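Local structure of protein SSD1 (Saccharomyces cerevisiae S288C, 7AM1) at residues E353-F358 / V467-I472; G373-F378 / A662-Y667; R633-I638 / Y698-K703. The protein binds untranslated regions of messenger RNAs and represses their translation, as a member of the RNase II family that has lost nuclease activity. All coordinates share one frame; numbering follows the deposited sequence.

Contact 1: residues E353-F358 / V467-I472; sequences EYRRNF and VGESTI
Three backbone hydrogen bonds join Arg-356 and Phe-358 to strand 467-472 in parallel register, Arg-356 opposite Ser-470 and Asn-357 opposite Thr-471. Arg-356 N donates to Glu-469 O (3.1 Å), Thr-471 N returns a bond to Arg-356 O (3.0 Å), and Phe-358 N reaches Thr-471 O (2.8 Å).

The polar side-chain contact comes from Arg-355, whose chain runs extended from CG to NE across the strand, at about a right angle to the side chain of Thr-471. Its NH1 donates to Ser-470 O at 3.1 Å with an N-H...O angle of 158°, and the acceptor lies in the guanidinium plane. Glu-469 passes over one face of this group; its OE1, 4.1 Å from Arg-355 NH2, lies well out of the guanidinium plane with no N-H aimed at it, leaving only the attraction of opposite charges, and the salt bridge of NH2 goes to Asp-398. An alanine in place of Arg-355 would remove the side-chain bond to Ser-470 O and is likely to leave Asp-398 without its cationic mate.

Close packing lies on the sheet face that carries Ser-470 and Phe-358. Ser-470 CB meets the edge of the Phe-358 ring, 3.7 Å from CE2, while its OG is hydrogen-bonded to Ser-450 and Thr-448; the apolar pair is Ile-472 CG2 on Phe-358 CB.

The short strand 356-358 thereby forms a parallel outer edge to the mixed sheet of the RNB domain.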
loop_
_atom_site.group_PDB
_atom_site.type_symbol
_atom_site.label_atom_id
_atom_site.label_comp_id
_atom_site.label_asym_id
_atom_site.label_seq_id
_atom_site.Cartn_x
_atom_site.Cartn_y
_atom_site.Cartn_z
ATOM N N GLU A 353 -2.710 40.029 -12.923
ATOM C CA GLU A 353 -2.715 41.244 -12.113
ATOM C C GLU A 353 -3.421 41.031 -10.778
ATOM O O GLU A 353 -3.028 41.628 -9.768
ATOM C CB GLU A 353 -3.381 42.386 -12.885
ATOM N N TYR A 354 -4.449 40.178 -10.750
ATOM C CA TYR A 354 -5.270 39.978 -9.562
ATOM C C TYR A 354 -4.638 39.055 -8.524
ATOM O O TYR A 354 -5.153 38.973 -7.404
ATOM C CB TYR A 354 -6.635 39.411 -9.968
ATOM N N ARG A 355 -3.555 38.360 -8.859
ATOM C CA ARG A 355 -2.977 37.380 -7.950
ATOM C C ARG A 355 -2.070 38.057 -6.932
ATOM O O ARG A 355 -1.379 39.032 -7.244
ATOM C CB ARG A 355 -2.190 36.328 -8.733
ATOM C CG ARG A 355 -2.968 35.717 -9.884
ATOM C CD ARG A 355 -2.256 34.511 -10.485
ATOM N NE ARG A 355 -3.209 33.610 -11.129
ATOM C CZ ARG A 355 -3.519 32.390 -10.698
ATOM N NH1 ARG A 355 -2.939 31.875 -9.619
ATOM N NH2 ARG A 355 -4.411 31.673 -11.366
ATOM N N ARG A 356 -2.080 37.541 -5.702
ATOM C CA ARG A 356 -1.138 38.024 -4.701
ATOM C C ARG A 356 0.274 37.703 -5.166
ATOM O O ARG A 356 0.590 36.553 -5.479
ATOM C CB ARG A 356 -1.409 37.389 -3.338
ATOM C CG ARG A 356 -0.465 37.886 -2.237
ATOM C CD ARG A 356 -0.969 37.540 -0.838
ATOM N NE ARG A 356 0.019 37.874 0.188
ATOM C CZ ARG A 356 -0.064 37.517 1.467
ATOM N NH1 ARG A 356 -1.096 36.808 1.902
ATOM N NH2 ARG A 356 0.891 37.873 2.315
ATOM N N ASN A 357 1.122 38.723 -5.224
ATOM C CA ASN A 357 2.419 38.600 -5.872
ATOM C C ASN A 357 3.496 38.306 -4.836
ATOM O O ASN A 357 3.670 39.068 -3.880
ATOM C CB ASN A 357 2.752 39.870 -6.653
ATOM C CG ASN A 357 3.951 39.689 -7.553
ATOM O OD1 ASN A 357 5.078 39.548 -7.077
ATOM N ND2 ASN A 357 3.717 39.684 -8.861
ATOM N N PHE A 358 4.207 37.194 -5.026
ATOM C CA PHE A 358 5.337 36.815 -4.188
ATOM C C PHE A 358 6.630 36.774 -5.001
ATOM O O PHE A 358 7.524 35.979 -4.705
ATOM C CB PHE A 358 5.116 35.446 -3.531
ATOM C CG PHE A 358 3.971 35.395 -2.555
ATOM C CD1 PHE A 358 4.094 35.940 -1.286
ATOM C CD2 PHE A 358 2.783 34.762 -2.896
ATOM C CE1 PHE A 358 3.041 35.880 -0.381
ATOM C CE2 PHE A 358 1.723 34.701 -2.000
ATOM C CZ PHE A 358 1.852 35.252 -0.742
ATOM N N VAL A 467 -5.789 32.334 2.217
ATOM C CA VAL A 467 -5.861 31.362 1.132
ATOM C C VAL A 467 -6.312 32.092 -0.125
ATOM O O VAL A 467 -7.327 32.796 -0.104
ATOM C CB VAL A 467 -6.833 30.214 1.462
ATOM C CG1 VAL A 467 -6.880 29.224 0.320
ATOM C CG2 VAL A 467 -6.430 29.529 2.760
ATOM N N GLY A 468 -5.571 31.927 -1.215
ATOM C CA GLY A 468 -5.937 32.626 -2.434
ATOM C C GLY A 468 -5.015 32.281 -3.580
ATOM O O GLY A 468 -4.075 31.489 -3.445
ATOM N N GLU A 469 -5.315 32.888 -4.727
ATOM C CA GLU A 469 -4.482 32.754 -5.914
ATOM C C GLU A 469 -3.266 33.666 -5.809
ATOM O O GLU A 469 -3.343 34.767 -5.255
ATOM C CB GLU A 469 -5.293 33.084 -7.165
ATOM C CG GLU A 469 -6.462 32.124 -7.390
ATOM C CD GLU A 469 -7.367 32.553 -8.525
ATOM O OE1 GLU A 469 -7.874 31.670 -9.251
ATOM O OE2 GLU A 469 -7.560 33.775 -8.699
ATOM N N SER A 470 -2.138 33.197 -6.339
ATOM C CA SER A 470 -0.872 33.884 -6.140
ATOM C C SER A 470 0.036 33.660 -7.340
ATOM O O SER A 470 -0.297 32.937 -8.285
ATOM C CB SER A 470 -0.180 33.398 -4.861
ATOM O OG SER A 470 0.018 31.994 -4.908
ATOM N N THR A 471 1.201 34.295 -7.281
ATOM C CA THR A 471 2.266 34.136 -8.260
ATOM C C THR A 471 3.575 34.135 -7.487
ATOM O O THR A 471 3.784 34.995 -6.624
ATOM C CB THR A 471 2.255 35.269 -9.294
ATOM O OG1 THR A 471 0.999 35.283 -9.983
ATOM C CG2 THR A 471 3.377 35.096 -10.301
ATOM N N ILE A 472 4.447 33.173 -7.789
ATOM C CA ILE A 472 5.727 33.051 -7.109
ATOM C C ILE A 472 6.833 33.033 -8.152
ATOM O O ILE A 472 6.612 32.765 -9.334
ATOM C CB ILE A 472 5.816 31.789 -6.213
ATOM C CG1 ILE A 472 5.797 30.503 -7.051
ATOM C CG2 ILE A 472 4.683 31.783 -5.195
ATOM C CD1 ILE A 472 6.097 29.239 -6.253
#

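Contact 2: residues G373-F378 / A662-Y667; sequences GWVSEF and APMRRY
Glu-377 meets the turn at Ala-662 to Arg-665 with its carboxylate, joining two irregular segments of the RNB domain: the loop before strand 378-384 and the loop before helix 668-681. The turn is closed at its base by Ala-662 O, which accepts from both Arg-665 N and Arg-666 N.

The Glu-377 chain is extended beyond CG and runs alongside Met-664, the two side chains heading opposite ways. Its first torsion, chi1 61°, sets CG between the backbone N and the carbonyl carbon, and from there OE1 reaches Met-664 N at 2.8 Å. That N-H approaches on the syn side of the carboxylate, 23° out of its plane, with an N-H...O angle of 159°. Pro-663 CD lies 3.3 Å from the same oxygen, but its nitrogen has no hydrogen to offer.

The second oxygen is held from within its own segment: Trp-374 NE1 donates to Glu-377 OE2 at 3.2 Å, the oxygen lying in the indole plane while the donor stands above the carboxylate plane. Arg-665 crosses Glu-377 at about a right angle, the guanidinium turned nearly perpendicular to the carboxylate; the salt bridge from NE to OE2 is long, and NH2 of the same arginine pairs with Asp-530. Bonds at both oxygens thus fix the rotation of the carboxylate.

Apolar contacts flank it, with Val-375 CG2 4.1 Å from Met-664 CG, the two side chains crossing. Arg-665 CB approaches Trp-374 CZ2 obliquely, at 3.7 Å, whereas Met-664 O meets the indole at its edge, near the ring plane and 3.3 Å from Trp-374 CZ2.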
loop_
_atom_site.group_PDB
_atom_site.type_symbol
_atom_site.label_atom_id
_atom_site.label_comp_id
_atom_site.label_asym_id
_atom_site.label_seq_id
_atom_site.Cartn_x
_atom_site.Cartn_y
_atom_site.Cartn_z
ATOM N N GLY A 373 13.294 12.373 -9.399
ATOM C CA GLY A 373 12.638 11.817 -10.561
ATOM C C GLY A 373 11.321 12.461 -10.915
ATOM O O GLY A 373 10.685 12.039 -11.889
ATOM N N TRP A 374 10.899 13.475 -10.168
ATOM C CA TRP A 374 9.593 14.090 -10.332
ATOM C C TRP A 374 9.775 15.597 -10.458
ATOM O O TRP A 374 10.879 16.127 -10.315
ATOM C CB TRP A 374 8.684 13.722 -9.150
ATOM C CG TRP A 374 7.255 14.123 -9.305
ATOM C CD1 TRP A 374 6.531 14.914 -8.464
ATOM C CD2 TRP A 374 6.372 13.750 -10.368
ATOM N NE1 TRP A 374 5.247 15.053 -8.934
ATOM C CE2 TRP A 374 5.125 14.350 -10.104
ATOM C CE3 TRP A 374 6.515 12.964 -11.518
ATOM C CZ2 TRP A 374 4.028 14.192 -10.947
ATOM C CZ3 TRP A 374 5.426 12.807 -12.354
ATOM C CH2 TRP A 374 4.196 13.417 -12.063
ATOM N N VAL A 375 8.676 16.288 -10.749
ATOM C CA VAL A 375 8.684 17.739 -10.899
ATOM C C VAL A 375 8.717 18.405 -9.530
ATOM O O VAL A 375 8.818 17.729 -8.499
ATOM C CB VAL A 375 7.457 18.207 -11.706
ATOM C CG1 VAL A 375 7.452 17.560 -13.080
ATOM C CG2 VAL A 375 6.171 17.884 -10.956
ATOM N N SER A 376 8.674 19.736 -9.515
ATOM C CA SER A 376 8.450 20.515 -8.303
ATOM C C SER A 376 7.060 21.131 -8.380
ATOM O O SER A 376 6.777 21.925 -9.284
ATOM C CB SER A 376 9.508 21.604 -8.138
ATOM O OG SER A 376 9.178 22.470 -7.065
ATOM N N GLU A 377 6.189 20.756 -7.451
ATOM C CA GLU A 377 4.840 21.299 -7.434
ATOM C C GLU A 377 4.500 22.016 -6.137
ATOM O O GLU A 377 3.376 22.511 -6.000
ATOM C CB GLU A 377 3.812 20.189 -7.709
ATOM C CG GLU A 377 3.776 19.031 -6.724
ATOM C CD GLU A 377 2.830 17.932 -7.193
ATOM O OE1 GLU A 377 1.722 18.277 -7.648
ATOM O OE2 GLU A 377 3.183 16.732 -7.124
ATOM N N PHE A 378 5.442 22.115 -5.202
ATOM C CA PHE A 378 5.205 22.720 -3.900
ATOM C C PHE A 378 6.408 23.568 -3.530
ATOM O O PHE A 378 7.551 23.156 -3.741
ATOM C CB PHE A 378 4.968 21.646 -2.843
ATOM C CG PHE A 378 4.648 22.185 -1.483
ATOM C CD1 PHE A 378 3.382 22.665 -1.206
ATOM C CD2 PHE A 378 5.594 22.177 -0.474
ATOM C CE1 PHE A 378 3.070 23.144 0.044
ATOM C CE2 PHE A 378 5.281 22.649 0.779
ATOM C CZ PHE A 378 4.017 23.131 1.037
ATOM N N ALA A 662 -0.952 18.175 -4.361
ATOM C CA ALA A 662 -0.252 17.386 -5.380
ATOM C C ALA A 662 -1.075 17.292 -6.662
ATOM O O ALA A 662 -1.376 16.199 -7.150
ATOM C CB ALA A 662 0.087 15.996 -4.838
ATOM N N PRO A 663 -1.417 18.437 -7.262
ATOM C CA PRO A 663 -2.198 18.407 -8.512
ATOM C C PRO A 663 -1.439 17.861 -9.712
ATOM O O PRO A 663 -2.079 17.508 -10.712
ATOM C CB PRO A 663 -2.573 19.881 -8.719
ATOM C CG PRO A 663 -1.421 20.622 -8.093
ATOM C CD PRO A 663 -1.091 19.816 -6.856
ATOM N N MET A 664 -0.109 17.784 -9.665
ATOM C CA MET A 664 0.634 17.229 -10.788
ATOM C C MET A 664 0.572 15.707 -10.847
ATOM O O MET A 664 0.955 15.133 -11.871
ATOM C CB MET A 664 2.098 17.671 -10.737
ATOM C CG MET A 664 2.301 19.178 -10.812
ATOM S SD MET A 664 1.719 19.890 -12.364
ATOM C CE MET A 664 3.089 19.525 -13.453
ATOM N N ARG A 665 0.104 15.040 -9.784
ATOM C CA ARG A 665 0.033 13.584 -9.770
ATOM C C ARG A 665 -1.300 13.020 -9.299
ATOM O O ARG A 665 -1.498 11.804 -9.409
ATOM C CB ARG A 665 1.151 12.995 -8.889
ATOM C CG ARG A 665 1.276 13.603 -7.491
ATOM C CD ARG A 665 2.383 12.910 -6.705
ATOM N NE ARG A 665 2.457 13.333 -5.313
ATOM C CZ ARG A 665 1.743 12.801 -4.324
ATOM N NH1 ARG A 665 0.867 11.831 -4.566
ATOM N NH2 ARG A 665 1.896 13.256 -3.085
ATOM N N ARG A 666 -2.218 13.848 -8.800
ATOM C CA ARG A 666 -3.532 13.407 -8.350
ATOM C C ARG A 666 -4.610 14.243 -9.025
ATOM O O ARG A 666 -4.591 15.476 -8.937
ATOM C CB ARG A 666 -3.666 13.529 -6.830
ATOM C CG ARG A 666 -2.586 12.823 -6.041
ATOM C CD ARG A 666 -2.945 12.790 -4.553
ATOM N NE ARG A 666 -3.086 14.138 -3.995
ATOM C CZ ARG A 666 -2.492 14.573 -2.882
ATOM N NH1 ARG A 666 -1.706 13.770 -2.176
ATOM N NH2 ARG A 666 -2.691 15.820 -2.471
ATOM N N TYR A 667 -5.559 13.578 -9.688
ATOM C CA TYR A 667 -6.632 14.325 -10.330
ATOM C C TYR A 667 -7.653 14.849 -9.326
ATOM O O TYR A 667 -8.297 15.867 -9.588
ATOM C CB TYR A 667 -7.361 13.476 -11.373
ATOM C CG TYR A 667 -8.347 14.302 -12.161
ATOM C CD1 TYR A 667 -7.933 15.044 -13.258
ATOM C CD2 TYR A 667 -9.680 14.381 -11.780
ATOM C CE1 TYR A 667 -8.824 15.823 -13.970
ATOM C CE2 TYR A 667 -10.578 15.158 -12.485
ATOM C CZ TYR A 667 -10.145 15.875 -13.577
ATOM O OH TYR A 667 -11.040 16.646 -14.279
#

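Contact 3: residues R633-I638 / Y698-K703; sequences RARYFI and YCNFKK
Strand 635-638 runs nearly antiparallel to helix 698-703, their axes 7.7 Å apart at closest approach, with Arg-635 and Asn-700 nearest in register. The bridge between them is the amide of Asn-700, which uses both of its polar atoms on the backbone of one residue. OD1 accepts from Tyr-636 N at 2.7 Å, the donor lying in the carbonyl plane on a lone pair, and ND2 donates to Tyr-636 O at 3.0 Å with an N-H...O angle of 163°. With CG anti to its own carbonyl carbon (chi1 -75°), Asn-700 presents this amide to the strand almost parallel to the Tyr-636 ring, the planes 6° apart. ND2 has a further acceptor in Glu-697.

Arg-635 lays one face of its guanidinium over Asn-700 ND2. Two donors meet here, so the contact is packing, and NH2 finds its salt bridge with Glu-697.

The Tyr-636 ring lies against the helix. Cys-699 CB packs obliquely 3.6 Å from CD2, and the Cys-699 sulfur makes an oblique sulfur-aromatic contact, 5.5 Å from the ring centroid. Farther out, Lys-703 crosses the tyrosine at about a right angle and brings CD to 3.4 Å from Tyr-636 OH, a hydroxyl hydrogen-bonded to His-659. The ammonium of Lys-703 is paired with Asp-530 and Glu-531.

Chemically, the paired hydrogen bonds of one asparagine amide satisfy the N-H and C=O of buried Tyr-636 from a single helix residue, which would fix the flip of the amide and tie the two-stranded sheet with 573-576 to long helix 689-725.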
loop_
_atom_site.group_PDB
_atom_site.type_symbol
_atom_site.label_atom_id
_atom_site.label_comp_id
_atom_site.label_asym_id
_atom_site.label_seq_id
_atom_site.Cartn_x
_atom_site.Cartn_y
_atom_site.Cartn_z
ATOM N N ARG A 633 -7.485 1.781 3.264
ATOM C CA ARG A 633 -6.989 3.077 2.843
ATOM C C ARG A 633 -8.072 4.144 2.950
ATOM O O ARG A 633 -9.265 3.852 3.055
ATOM C CB ARG A 633 -6.487 3.014 1.409
ATOM C CG ARG A 633 -5.302 2.104 1.227
ATOM C CD ARG A 633 -4.663 2.420 -0.089
ATOM N NE ARG A 633 -3.594 3.398 0.051
ATOM C CZ ARG A 633 -3.258 4.290 -0.876
ATOM N NH1 ARG A 633 -3.930 4.366 -2.019
ATOM N NH2 ARG A 633 -2.243 5.113 -0.648
ATOM N N ALA A 634 -7.629 5.399 2.936
ATOM C CA ALA A 634 -8.531 6.542 2.941
ATOM C C ALA A 634 -9.361 6.575 1.657
ATOM O O ALA A 634 -9.054 5.901 0.666
ATOM C CB ALA A 634 -7.733 7.838 3.097
ATOM N N ARG A 635 -10.430 7.375 1.679
ATOM C CA ARG A 635 -11.334 7.469 0.539
ATOM C C ARG A 635 -11.711 8.917 0.265
ATOM O O ARG A 635 -12.098 9.642 1.186
ATOM C CB ARG A 635 -12.630 6.682 0.779
ATOM C CG ARG A 635 -12.436 5.250 1.226
ATOM C CD ARG A 635 -13.769 4.522 1.312
ATOM N NE ARG A 635 -14.069 3.873 0.037
ATOM C CZ ARG A 635 -14.801 4.402 -0.942
ATOM N NH1 ARG A 635 -15.337 5.611 -0.818
ATOM N NH2 ARG A 635 -14.994 3.713 -2.058
ATOM N N TYR A 636 -11.627 9.331 -0.996
ATOM C CA TYR A 636 -12.320 10.543 -1.404
ATOM C C TYR A 636 -13.829 10.334 -1.293
ATOM O O TYR A 636 -14.339 9.225 -1.480
ATOM C CB TYR A 636 -11.970 10.931 -2.838
ATOM C CG TYR A 636 -10.501 11.171 -3.098
ATOM C CD1 TYR A 636 -9.822 12.219 -2.487
ATOM C CD2 TYR A 636 -9.807 10.369 -3.985
ATOM C CE1 TYR A 636 -8.479 12.444 -2.739
ATOM C CE2 TYR A 636 -8.479 10.580 -4.246
ATOM C CZ TYR A 636 -7.812 11.613 -3.622
ATOM O OH TYR A 636 -6.479 11.814 -3.892
ATOM N N PHE A 637 -14.543 11.419 -0.998
ATOM C CA PHE A 637 -15.995 11.378 -0.889
ATOM C C PHE A 637 -16.540 12.791 -1.043
ATOM O O PHE A 637 -15.814 13.776 -0.887
ATOM C CB PHE A 637 -16.451 10.779 0.444
ATOM C CG PHE A 637 -16.228 11.685 1.625
ATOM C CD1 PHE A 637 -14.967 11.815 2.191
ATOM C CD2 PHE A 637 -17.276 12.417 2.161
ATOM C CE1 PHE A 637 -14.760 12.650 3.280
ATOM C CE2 PHE A 637 -17.077 13.251 3.247
ATOM C CZ PHE A 637 -15.819 13.369 3.806
ATOM N N ILE A 638 -17.831 12.876 -1.355
ATOM C CA ILE A 638 -18.529 14.152 -1.469
ATOM C C ILE A 638 -19.280 14.402 -0.169
ATOM O O ILE A 638 -20.057 13.552 0.284
ATOM C CB ILE A 638 -19.481 14.160 -2.677
ATOM C CG1 ILE A 638 -18.713 13.796 -3.952
ATOM C CG2 ILE A 638 -20.180 15.512 -2.811
ATOM C CD1 ILE A 638 -17.487 14.657 -4.215
ATOM N N TYR A 698 -14.256 7.028 -8.735
ATOM C CA TYR A 698 -13.262 6.677 -9.744
ATOM C C TYR A 698 -11.858 7.058 -9.284
ATOM O O TYR A 698 -10.903 6.295 -9.483
ATOM C CB TYR A 698 -13.596 7.356 -11.073
ATOM C CG TYR A 698 -12.708 6.906 -12.211
ATOM C CD1 TYR A 698 -12.882 5.659 -12.803
ATOM C CD2 TYR A 698 -11.694 7.722 -12.693
ATOM C CE1 TYR A 698 -12.073 5.243 -13.835
ATOM C CE2 TYR A 698 -10.877 7.311 -13.728
ATOM C CZ TYR A 698 -11.075 6.074 -14.297
ATOM O OH TYR A 698 -10.267 5.659 -15.331
ATOM N N CYS A 699 -11.706 8.247 -8.685
ATOM C CA CYS A 699 -10.410 8.632 -8.132
ATOM C C CYS A 699 -9.939 7.620 -7.098
ATOM O O CYS A 699 -8.757 7.263 -7.061
ATOM C CB CYS A 699 -10.479 10.025 -7.500
ATOM S SG CYS A 699 -10.582 11.413 -8.661
ATOM N N ASN A 700 -10.849 7.156 -6.238
ATOM C CA ASN A 700 -10.494 6.129 -5.265
ATOM C C ASN A 700 -9.976 4.884 -5.969
ATOM O O ASN A 700 -8.956 4.306 -5.579
ATOM C CB ASN A 700 -11.711 5.774 -4.411
ATOM C CG ASN A 700 -12.036 6.827 -3.381
ATOM O OD1 ASN A 700 -11.155 7.550 -2.909
ATOM N ND2 ASN A 700 -13.313 6.926 -3.029
ATOM N N PHE A 701 -10.684 4.444 -7.007
ATOM C CA PHE A 701 -10.291 3.226 -7.704
ATOM C C PHE A 701 -8.892 3.357 -8.289
ATOM O O PHE A 701 -8.025 2.506 -8.054
ATOM C CB PHE A 701 -11.318 2.909 -8.793
ATOM C CG PHE A 701 -10.935 1.757 -9.666
ATOM C CD1 PHE A 701 -11.076 0.454 -9.221
ATOM C CD2 PHE A 701 -10.464 1.976 -10.950
ATOM C CE1 PHE A 701 -10.725 -0.609 -10.027
ATOM C CE2 PHE A 701 -10.121 0.909 -11.768
ATOM C CZ PHE A 701 -10.252 -0.381 -11.303
ATOM N N LYS A 702 -8.648 4.425 -9.046
ATOM C CA LYS A 702 -7.358 4.575 -9.709
ATOM C C LYS A 702 -6.238 4.845 -8.707
ATOM O O LYS A 702 -5.099 4.424 -8.932
ATOM C CB LYS A 702 -7.440 5.678 -10.764
ATOM C CG LYS A 702 -8.531 5.416 -11.813
ATOM C CD LYS A 702 -8.140 4.418 -12.917
ATOM C CE LYS A 702 -6.809 4.727 -13.582
ATOM N NZ LYS A 702 -6.759 4.232 -14.990
ATOM N N LYS A 703 -6.526 5.557 -7.611
ATOM C CA LYS A 703 -5.488 5.829 -6.620
ATOM C C LYS A 703 -5.087 4.559 -5.881
ATOM O O LYS A 703 -3.897 4.304 -5.667
ATOM C CB LYS A 703 -5.970 6.892 -5.634
ATOM C CG LYS A 703 -4.945 7.266 -4.585
ATOM C CD LYS A 703 -5.174 8.691 -4.087
ATOM C CE LYS A 703 -4.073 9.130 -3.150
ATOM N NZ LYS A 703 -2.775 9.206 -3.872
#

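How the contacts relate
From the N terminus, 353-358 comes first and 373-378 soon after. Contact 1 closes when the chain returns at 467-472, having built most of the mixed sheet, of which 356-358 is an outermost strand. The loop of contact 2, opened before that return, closes only at 662-667, after the intervening helices, so contacts 1 and 2 cross. Contact 3 opens at 633-638, inside the span of contact 2, and ends beyond it at 698-703; these two also cross, whereas contacts 1 and 3 follow in series, centres about 30 Å apart. Contact 2, which touches contact 3 (Arg-666 CD to Lys-703 NZ, 3.7 Å) but not contact 1, ties the loop before strand 378-384 to that before helix 668-681.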